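Local coordinates for protein nuclear receptor subfamily 0 group B member 1 (Mus musculus, PDB 3F5C) that acts as a corepressor lacking a DNA-binding domain, inhibiting transcriptional activity of other nuclear receptors through heterodimeric interactions, at residues P77-L82 with G191-K196; L84-W89 with D258-M263; A90-L95 with T182-P187. One frame throughout, in Å; residues are numbered along the deposited sequence.

Contact 1. Residues P77-L82 with G191-K196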
loop_
_atom_site.group_PDB
_atom_site.type_symbol
_atom_site.label_atom_id
_atom_site.label_comp_id
_atom_site.label_asym_id
_atom_site.label_seq_id
_atom_site.Cartn_x
_atom_site.Cartn_y
_atom_site.Cartn_z
ATOM N N PRO B 77 -19.052 -5.763 -8.620
ATOM C CA PRO B 77 -20.439 -5.512 -9.033
ATOM C C PRO B 77 -21.401 -6.117 -8.027
ATOM O O PRO B 77 -21.014 -7.002 -7.272
ATOM C CB PRO B 77 -20.548 -6.268 -10.352
ATOM C CG PRO B 77 -19.138 -6.407 -10.848
ATOM C CD PRO B 77 -18.298 -6.532 -9.627
ATOM N N LEU B 78 -22.645 -5.669 -8.008
ATOM C CA LEU B 78 -23.550 -6.160 -6.979
ATOM C C LEU B 78 -23.865 -7.639 -7.137
ATOM O O LEU B 78 -23.809 -8.383 -6.176
ATOM C CB LEU B 78 -24.834 -5.349 -6.940
ATOM C CG LEU B 78 -25.822 -5.769 -5.860
ATOM C CD1 LEU B 78 -25.307 -5.380 -4.507
ATOM C CD2 LEU B 78 -27.164 -5.123 -6.113
ATOM N N ASP B 79 -24.196 -8.068 -8.349
ATOM C CA ASP B 79 -24.491 -9.475 -8.596
ATOM C C ASP B 79 -23.436 -10.391 -7.967
ATOM O O ASP B 79 -23.771 -11.397 -7.332
ATOM C CB ASP B 79 -24.669 -9.759 -10.099
ATOM C CG ASP B 79 -23.477 -9.328 -10.937
ATOM O OD1 ASP B 79 -22.758 -10.207 -11.459
ATOM O OD2 ASP B 79 -23.268 -8.111 -11.100
ATOM N N GLN B 80 -22.168 -10.014 -8.116
ATOM C CA GLN B 80 -21.061 -10.811 -7.611
ATOM C C GLN B 80 -20.868 -10.649 -6.122
ATOM O O GLN B 80 -20.672 -11.629 -5.417
ATOM C CB GLN B 80 -19.789 -10.470 -8.352
ATOM C CG GLN B 80 -19.896 -10.761 -9.836
ATOM C CD GLN B 80 -20.101 -12.234 -10.135
ATOM O OE1 GLN B 80 -19.250 -13.071 -9.826
ATOM N NE2 GLN B 80 -21.230 -12.556 -10.757
ATOM N N GLN B 81 -20.936 -9.415 -5.637
ATOM C CA GLN B 81 -20.940 -9.171 -4.192
ATOM C C GLN B 81 -22.012 -10.016 -3.519
ATOM O O GLN B 81 -21.788 -10.598 -2.466
ATOM C CB GLN B 81 -21.203 -7.698 -3.872
ATOM C CG GLN B 81 -20.122 -6.763 -4.298
ATOM C CD GLN B 81 -20.342 -5.406 -3.733
ATOM O OE1 GLN B 81 -21.253 -5.207 -2.941
ATOM N NE2 GLN B 81 -19.519 -4.452 -4.134
ATOM N N LEU B 82 -23.176 -10.078 -4.145
ATOM C CA LEU B 82 -24.320 -10.741 -3.570
ATOM C C LEU B 82 -24.040 -12.226 -3.457
ATOM O O LEU B 82 -24.322 -12.826 -2.424
ATOM C CB LEU B 82 -25.541 -10.487 -4.433
ATOM C CG LEU B 82 -26.829 -11.036 -3.855
ATOM C CD1 LEU B 82 -27.087 -10.417 -2.501
ATOM C CD2 LEU B 82 -27.977 -10.770 -4.805
ATOM N N GLY B 191 -21.802 -19.772 -9.324
ATOM C CA GLY B 191 -22.432 -18.506 -9.675
ATOM C C GLY B 191 -21.461 -17.350 -9.893
ATOM O O GLY B 191 -21.818 -16.319 -10.466
ATOM N N LEU B 192 -20.229 -17.520 -9.422
ATOM C CA LEU B 192 -19.169 -16.539 -9.635
ATOM C C LEU B 192 -18.866 -16.407 -11.110
ATOM O O LEU B 192 -18.998 -17.366 -11.879
ATOM C CB LEU B 192 -17.880 -16.945 -8.913
ATOM C CG LEU B 192 -17.913 -16.927 -7.386
ATOM C CD1 LEU B 192 -16.563 -17.268 -6.774
ATOM C CD2 LEU B 192 -18.400 -15.588 -6.894
ATOM N N GLN B 193 -18.451 -15.214 -11.506
ATOM C CA GLN B 193 -17.999 -14.998 -12.867
ATOM C C GLN B 193 -16.641 -14.340 -12.798
ATOM O O GLN B 193 -15.980 -14.147 -13.817
ATOM C CB GLN B 193 -18.998 -14.135 -13.638
ATOM C CG GLN B 193 -20.392 -14.731 -13.657
ATOM C CD GLN B 193 -21.431 -13.765 -14.170
ATOM O OE1 GLN B 193 -21.098 -12.793 -14.854
ATOM N NE2 GLN B 193 -22.702 -14.022 -13.845
ATOM N N CYS B 194 -16.232 -14.024 -11.574
ATOM C CA CYS B 194 -14.949 -13.387 -11.318
ATOM C C CYS B 194 -14.000 -14.360 -10.659
ATOM O O CYS B 194 -13.217 -13.978 -9.802
ATOM C CB CYS B 194 -15.125 -12.170 -10.413
ATOM S SG CYS B 194 -16.091 -12.481 -8.925
ATOM N N VAL B 195 -14.075 -15.618 -11.070
ATOM C CA VAL B 195 -13.233 -16.668 -10.505
ATOM C C VAL B 195 -11.766 -16.242 -10.360
ATOM O O VAL B 195 -11.205 -16.293 -9.263
ATOM C CB VAL B 195 -13.333 -17.975 -11.340
ATOM C CG1 VAL B 195 -12.455 -19.052 -10.754
ATOM C CG2 VAL B 195 -14.774 -18.454 -11.410
ATOM N N LYS B 196 -11.148 -15.814 -11.458
ATOM C CA LYS B 196 -9.719 -15.527 -11.446
ATOM C C LYS B 196 -9.368 -14.402 -10.483
ATOM O O LYS B 196 -8.327 -14.440 -9.836
ATOM C CB LYS B 196 -9.209 -15.232 -12.858
ATOM C CG LYS B 196 -8.977 -16.479 -13.706
ATOM C CD LYS B 196 -8.692 -16.149 -15.175
ATOM C CE LYS B 196 -9.917 -15.570 -15.881
ATOM N NZ LYS B 196 -9.645 -15.163 -17.295
#
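The carboxamides of Q80 and Q193 meet with their planes 51° apart, too steep for a flat stack, and their chains cross at about a right angle. Q80 NE2 sits 3.6 Å from Q193 CD, with Q193 CG and NE2 little farther off. In the plane of the Q80 amide, NE2 donates to D79 OD1 at 2.9 Å, entering on the anti side of the carboxylate and tilted out of its plane. The oxygen of the same amide turns to the backbone: Q193 N donates to Q80 OE1 at 2.8 Å, with a C=O...N angle of 124° and the donor tilted out of the carbonyl plane. One glutamine thus uses both ends of its amide, and these two bonds fix the rotation of the group. The chain reaches there by bending at chi2 (-63°), which turns it from the helix surface toward the loop 191-194. L192 CD2 adds apolar cover 4.0 Å from Q80 OE1. The far end of Q193 looks elsewhere, its OE1 being hydrogen-bonded to a basic side chain of another protein's chain, consistent with a corepressor that acts through heterodimers. Within the ligand-binding domain, the contact joins the first turn of helix 78-99, with P77 at its N-cap position, to the loop leading into helix 195-216, whose N-cap position is held by C194; L192 also packs on V83.

Contact 2. Residues L84-W89 with D258-M263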
loop_
_atom_site.group_PDB
_atom_site.type_symbol
_atom_site.label_atom_id
_atom_site.label_comp_id
_atom_site.label_asym_id
_atom_site.label_seq_id
_atom_site.Cartn_x
_atom_site.Cartn_y
_atom_site.Cartn_z
ATOM N N LEU B 84 -21.093 -14.000 -3.225
ATOM C CA LEU B 84 -20.174 -14.253 -2.140
ATOM C C LEU B 84 -20.919 -14.291 -0.828
ATOM O O LEU B 84 -20.923 -15.283 -0.105
ATOM C CB LEU B 84 -19.135 -13.146 -2.100
ATOM C CG LEU B 84 -18.135 -13.165 -3.250
ATOM C CD1 LEU B 84 -17.166 -12.030 -3.110
ATOM C CD2 LEU B 84 -17.399 -14.473 -3.258
ATOM N N VAL B 85 -21.567 -13.188 -0.534
ATOM C CA VAL B 85 -22.281 -13.053 0.708
ATOM C C VAL B 85 -23.436 -14.064 0.885
ATOM O O VAL B 85 -23.698 -14.550 1.972
ATOM C CB VAL B 85 -22.794 -11.641 0.792
ATOM C CG1 VAL B 85 -23.379 -11.392 2.140
ATOM C CG2 VAL B 85 -21.647 -10.691 0.513
ATOM N N ARG B 86 -24.132 -14.394 -0.184
ATOM C CA ARG B 86 -25.253 -15.296 -0.040
ATOM C C ARG B 86 -24.807 -16.690 0.345
ATOM O O ARG B 86 -25.644 -17.567 0.587
ATOM C CB ARG B 86 -26.117 -15.309 -1.304
ATOM C CG ARG B 86 -26.975 -14.065 -1.416
ATOM C CD ARG B 86 -28.177 -14.232 -2.322
ATOM N NE ARG B 86 -29.108 -13.120 -2.129
ATOM C CZ ARG B 86 -30.178 -12.885 -2.881
ATOM N NH1 ARG B 86 -30.461 -13.686 -3.891
ATOM N NH2 ARG B 86 -30.964 -11.848 -2.621
ATOM N N SER B 87 -23.495 -16.901 0.421
ATOM C CA SER B 87 -22.980 -18.204 0.830
ATOM C C SER B 87 -22.201 -18.110 2.116
ATOM O O SER B 87 -22.536 -18.751 3.118
ATOM C CB SER B 87 -22.109 -18.810 -0.260
ATOM O OG SER B 87 -22.800 -18.761 -1.490
ATOM N N CYS B 88 -21.172 -17.279 2.078
ATOM C CA CYS B 88 -20.217 -17.176 3.159
ATOM C C CYS B 88 -20.824 -16.632 4.443
ATOM O O CYS B 88 -20.241 -16.773 5.506
ATOM C CB CYS B 88 -19.052 -16.301 2.722
ATOM S SG CYS B 88 -18.300 -16.836 1.189
ATOM N N TRP B 89 -22.001 -16.026 4.355
ATOM C CA TRP B 89 -22.591 -15.359 5.520
ATOM C C TRP B 89 -22.733 -16.293 6.700
ATOM O O TRP B 89 -22.564 -15.907 7.848
ATOM C CB TRP B 89 -23.936 -14.708 5.182
ATOM C CG TRP B 89 -25.060 -15.627 5.078
ATOM C CD1 TRP B 89 -25.654 -16.101 3.938
ATOM C CD2 TRP B 89 -25.764 -16.192 6.165
ATOM N NE1 TRP B 89 -26.686 -16.947 4.261
ATOM C CE2 TRP B 89 -26.770 -17.018 5.626
ATOM C CE3 TRP B 89 -25.632 -16.095 7.552
ATOM C CZ2 TRP B 89 -27.643 -17.740 6.438
ATOM C CZ3 TRP B 89 -26.502 -16.811 8.357
ATOM C CH2 TRP B 89 -27.496 -17.617 7.798
ATOM N N ASP B 258 -32.962 -12.862 0.936
ATOM C CA ASP B 258 -33.532 -11.556 0.620
ATOM C C ASP B 258 -32.893 -10.532 1.555
ATOM O O ASP B 258 -32.569 -9.406 1.164
ATOM C CB ASP B 258 -35.056 -11.559 0.818
ATOM C CG ASP B 258 -35.754 -12.679 0.058
ATOM O OD1 ASP B 258 -35.058 -13.534 -0.522
ATOM O OD2 ASP B 258 -37.005 -12.709 0.049
ATOM N N MET B 259 -32.716 -10.949 2.801
ATOM C CA MET B 259 -32.161 -10.087 3.812
ATOM C C MET B 259 -30.804 -9.578 3.358
ATOM O O MET B 259 -30.569 -8.390 3.378
ATOM C CB MET B 259 -32.041 -10.845 5.127
ATOM C CG MET B 259 -31.756 -9.966 6.330
ATOM S SD MET B 259 -33.253 -9.267 7.009
ATOM C CE MET B 259 -34.163 -10.781 7.066
ATOM N N MET B 260 -29.914 -10.471 2.934
ATOM C CA MET B 260 -28.558 -10.066 2.536
ATOM C C MET B 260 -28.574 -8.862 1.620
ATOM O O MET B 260 -27.833 -7.930 1.831
ATOM C CB MET B 260 -27.780 -11.204 1.853
ATOM C CG MET B 260 -27.817 -12.495 2.603
ATOM S SD MET B 260 -27.673 -12.223 4.361
ATOM C CE MET B 260 -25.997 -11.668 4.379
ATOM N N LEU B 261 -29.423 -8.887 0.603
ATOM C CA LEU B 261 -29.501 -7.791 -0.348
ATOM C C LEU B 261 -29.794 -6.464 0.362
ATOM O O LEU B 261 -29.093 -5.465 0.194
ATOM C CB LEU B 261 -30.552 -8.103 -1.422
ATOM C CG LEU B 261 -30.720 -7.044 -2.515
ATOM C CD1 LEU B 261 -29.376 -6.647 -3.116
ATOM C CD2 LEU B 261 -31.673 -7.532 -3.587
ATOM N N GLU B 262 -30.828 -6.457 1.177
ATOM C CA GLU B 262 -31.131 -5.254 1.915
ATOM C C GLU B 262 -29.948 -4.829 2.769
ATOM O O GLU B 262 -29.722 -3.653 2.951
ATOM C CB GLU B 262 -32.383 -5.443 2.765
ATOM C CG GLU B 262 -33.691 -5.187 2.013
ATOM C CD GLU B 262 -33.971 -3.701 1.789
ATOM O OE1 GLU B 262 -33.075 -2.866 2.044
ATOM O OE2 GLU B 262 -35.094 -3.362 1.357
ATOM N N MET B 263 -29.188 -5.789 3.280
ATOM C CA MET B 263 -28.015 -5.498 4.108
ATOM C C MET B 263 -26.807 -4.960 3.327
ATOM O O MET B 263 -26.006 -4.191 3.866
ATOM C CB MET B 263 -27.617 -6.739 4.882
ATOM C CG MET B 263 -28.749 -7.265 5.714
ATOM S SD MET B 263 -28.188 -8.499 6.892
ATOM C CE MET B 263 -27.102 -7.539 7.940
#
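V85 meets M260 in the packing of the AF-2 helix, the last helix of the nuclear receptor ligand-binding domain, against helix 78-99. The axes of the two short helical segments come within 9.7 Å at an angle of 118°, and the interface illustrates how one flexible side chain serves several partners. V85 comes first: its CG1 lies 3.5 Å from M260 CE, the terminal methyl. R86 is next, its chain extended from CG to NE so that the guanidinium travels along the flank of the AF-2 helix. There R86 NH2 comes obliquely to within 4.0 Å of L261 CB and also nears D258 CA. The D258 carboxylate remains too distant for a salt bridge, though its opposite charge may favour this placement; R86 also touches D257. One turn on, W89 CB lies 3.8 Å from M260 CE, while the indole is further packed by V242, T243 and M256. L64 of helix 49-68 supports M260 as well, and K68 of that helix binds M263 O. In M260, chi3 (-68°) turns CE to V85 and W89 CB, and chi2 (-40°) brings SD over one indole face, a Met-aromatic contact 4.5 Å from the W89 five-membered-ring centroid.

Contact 3. Residues A90-L95 with T182-P187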
loop_
_atom_site.group_PDB
_atom_site.type_symbol
_atom_site.label_atom_id
_atom_site.label_comp_id
_atom_site.label_asym_id
_atom_site.label_seq_id
_atom_site.Cartn_x
_atom_site.Cartn_y
_atom_site.Cartn_z
ATOM N N ALA B 90 -23.027 -17.543 6.405
ATOM C CA ALA B 90 -23.202 -18.533 7.440
ATOM C C ALA B 90 -21.876 -18.870 8.152
ATOM O O ALA B 90 -21.766 -18.762 9.364
ATOM C CB ALA B 90 -23.807 -19.738 6.820
ATOM N N PRO B 91 -20.854 -19.275 7.395
ATOM C CA PRO B 91 -19.562 -19.562 8.006
ATOM C C PRO B 91 -19.013 -18.345 8.725
ATOM O O PRO B 91 -18.567 -18.446 9.860
ATOM C CB PRO B 91 -18.679 -19.844 6.800
ATOM C CG PRO B 91 -19.569 -20.246 5.762
ATOM C CD PRO B 91 -20.820 -19.493 5.945
ATOM N N LEU B 92 -19.039 -17.204 8.043
ATOM C CA LEU B 92 -18.552 -15.939 8.567
ATOM C C LEU B 92 -19.202 -15.543 9.867
ATOM O O LEU B 92 -18.518 -15.062 10.762
ATOM C CB LEU B 92 -18.804 -14.832 7.562
ATOM C CG LEU B 92 -17.964 -14.878 6.293
ATOM C CD1 LEU B 92 -18.317 -13.703 5.414
ATOM C CD2 LEU B 92 -16.497 -14.844 6.618
ATOM N N LEU B 93 -20.517 -15.707 9.966
ATOM C CA LEU B 93 -21.197 -15.446 11.222
ATOM C C LEU B 93 -20.616 -16.310 12.319
ATOM O O LEU B 93 -20.383 -15.843 13.418
ATOM C CB LEU B 93 -22.664 -15.768 11.092
ATOM C CG LEU B 93 -23.614 -14.984 11.984
ATOM C CD1 LEU B 93 -24.840 -15.831 12.275
ATOM C CD2 LEU B 93 -22.952 -14.617 13.243
ATOM N N MET B 94 -20.384 -17.579 12.016
ATOM C CA MET B 94 -19.874 -18.517 13.002
ATOM C C MET B 94 -18.495 -18.096 13.473
ATOM O O MET B 94 -18.119 -18.212 14.639
ATOM C CB MET B 94 -19.805 -19.912 12.387
ATOM C CG MET B 94 -21.147 -20.581 12.231
ATOM S SD MET B 94 -22.055 -20.582 13.773
ATOM C CE MET B 94 -23.213 -19.248 13.489
ATOM N N LEU B 95 -17.726 -17.617 12.525
ATOM C CA LEU B 95 -16.382 -17.177 12.790
ATOM C C LEU B 95 -16.389 -15.925 13.703
ATOM O O LEU B 95 -15.526 -15.758 14.553
ATOM C CB LEU B 95 -15.731 -16.908 11.445
ATOM C CG LEU B 95 -14.289 -17.336 11.303
ATOM C CD1 LEU B 95 -13.993 -18.415 12.272
ATOM C CD2 LEU B 95 -14.033 -17.778 9.879
ATOM N N THR B 182 -10.452 -16.233 4.113
ATOM C CA THR B 182 -10.368 -17.533 3.461
ATOM C C THR B 182 -11.737 -18.073 3.041
ATOM O O THR B 182 -11.896 -18.598 1.927
ATOM C CB THR B 182 -9.704 -18.551 4.384
ATOM O OG1 THR B 182 -8.507 -17.987 4.928
ATOM C CG2 THR B 182 -9.346 -19.747 3.601
ATOM N N VAL B 183 -12.707 -17.950 3.945
ATOM C CA VAL B 183 -14.078 -18.310 3.655
ATOM C C VAL B 183 -14.646 -17.421 2.567
ATOM O O VAL B 183 -15.232 -17.911 1.606
ATOM C CB VAL B 183 -14.942 -18.115 4.862
ATOM C CG1 VAL B 183 -16.376 -18.378 4.491
ATOM C CG2 VAL B 183 -14.477 -19.004 5.965
ATOM N N LEU B 184 -14.458 -16.110 2.723
ATOM C CA LEU B 184 -15.125 -15.120 1.881
ATOM C C LEU B 184 -14.710 -15.255 0.439
ATOM O O LEU B 184 -15.537 -15.349 -0.455
ATOM C CB LEU B 184 -14.844 -13.705 2.380
ATOM C CG LEU B 184 -15.489 -12.604 1.523
ATOM C CD1 LEU B 184 -16.985 -12.798 1.306
ATOM C CD2 LEU B 184 -15.210 -11.229 2.111
ATOM N N PHE B 185 -13.409 -15.262 0.226
ATOM C CA PHE B 185 -12.855 -15.407 -1.100
ATOM C C PHE B 185 -12.681 -16.875 -1.419
ATOM O O PHE B 185 -11.581 -17.426 -1.325
ATOM C CB PHE B 185 -11.527 -14.674 -1.193
ATOM C CG PHE B 185 -11.623 -13.243 -0.791
ATOM C CD1 PHE B 185 -10.926 -12.765 0.300
ATOM C CD2 PHE B 185 -12.454 -12.378 -1.482
ATOM C CE1 PHE B 185 -11.039 -11.436 0.678
ATOM C CE2 PHE B 185 -12.569 -11.051 -1.107
ATOM C CZ PHE B 185 -11.865 -10.578 -0.030
ATOM N N ASN B 186 -13.789 -17.508 -1.775
ATOM C CA ASN B 186 -13.782 -18.897 -2.185
ATOM C C ASN B 186 -14.171 -19.006 -3.662
ATOM O O ASN B 186 -15.341 -18.871 -4.007
ATOM C CB ASN B 186 -14.744 -19.688 -1.297
ATOM C CG ASN B 186 -14.432 -21.152 -1.275
ATOM O OD1 ASN B 186 -14.455 -21.809 -2.311
ATOM N ND2 ASN B 186 -14.128 -21.679 -0.089
ATOM N N PRO B 187 -13.186 -19.237 -4.539
ATOM C CA PRO B 187 -13.366 -19.274 -5.997
ATOM C C PRO B 187 -14.320 -20.371 -6.484
ATOM O O PRO B 187 -14.809 -20.298 -7.624
ATOM C CB PRO B 187 -11.957 -19.571 -6.519
ATOM C CG PRO B 187 -11.042 -19.228 -5.407
ATOM C CD PRO B 187 -11.791 -19.491 -4.151
#
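V183 faces three residues of helix 78-99 at once, P91, L92 and L95, and shows how one beta-branched side chain can divide its branches among neighbours. Its CG1 is directed at the proline, 3.6 Å from P91 CB and 3.9 Å from P91 CG. The CB of V183 lies 4.0 Å from L92 CD2, the two side chains running past each other in opposite directions. CG2, set beside the backbone N by a chi1 of 175°, takes the third partner and approaches L95 CD2 at 4.1 Å. L184 follows with a looser touch, its CD1 lying 4.4 Å from L92 CD1; both leucines also lean on V67 of helix 49-68. After L184 the helix gives way to F185, the centre of an inverse gamma turn. L184 CG sits over the centre of the F185 ring, which in turn packs on I198, L201 and T205 of helix 195-216. Helix 78-99 is kinked at A90 and P91, whose N atoms lack bonds to the preceding turn, as this contact begins. Entirely apolar and close to the centre of the chain, the arrangement belongs to the buried core of the layered, all-helical sandwich that defines the nuclear receptor ligand-binding domain.

In the fold
Helix 78-99, with P77 just before it, supplies the first partner of every contact, in the order 77-82, 84-89 and 90-95 from its N-terminal end. The chain then runs on through helix 155-168 to helix 173-184, whose end closes contact 3; a few residues later the approach to helix 195-216 closes contact 1. Helices 222-234 and 241-251 follow before helix 256-263 closes contact 2. Contact 3 is therefore nested inside the loops of both others, whereas contacts 1 and 2 cross. Packing joins them: L192 reaches L84 and the backbone of N186, and L261 meets L78 and L82, tying the domain's core, partner-facing edge and AF-2 helix together.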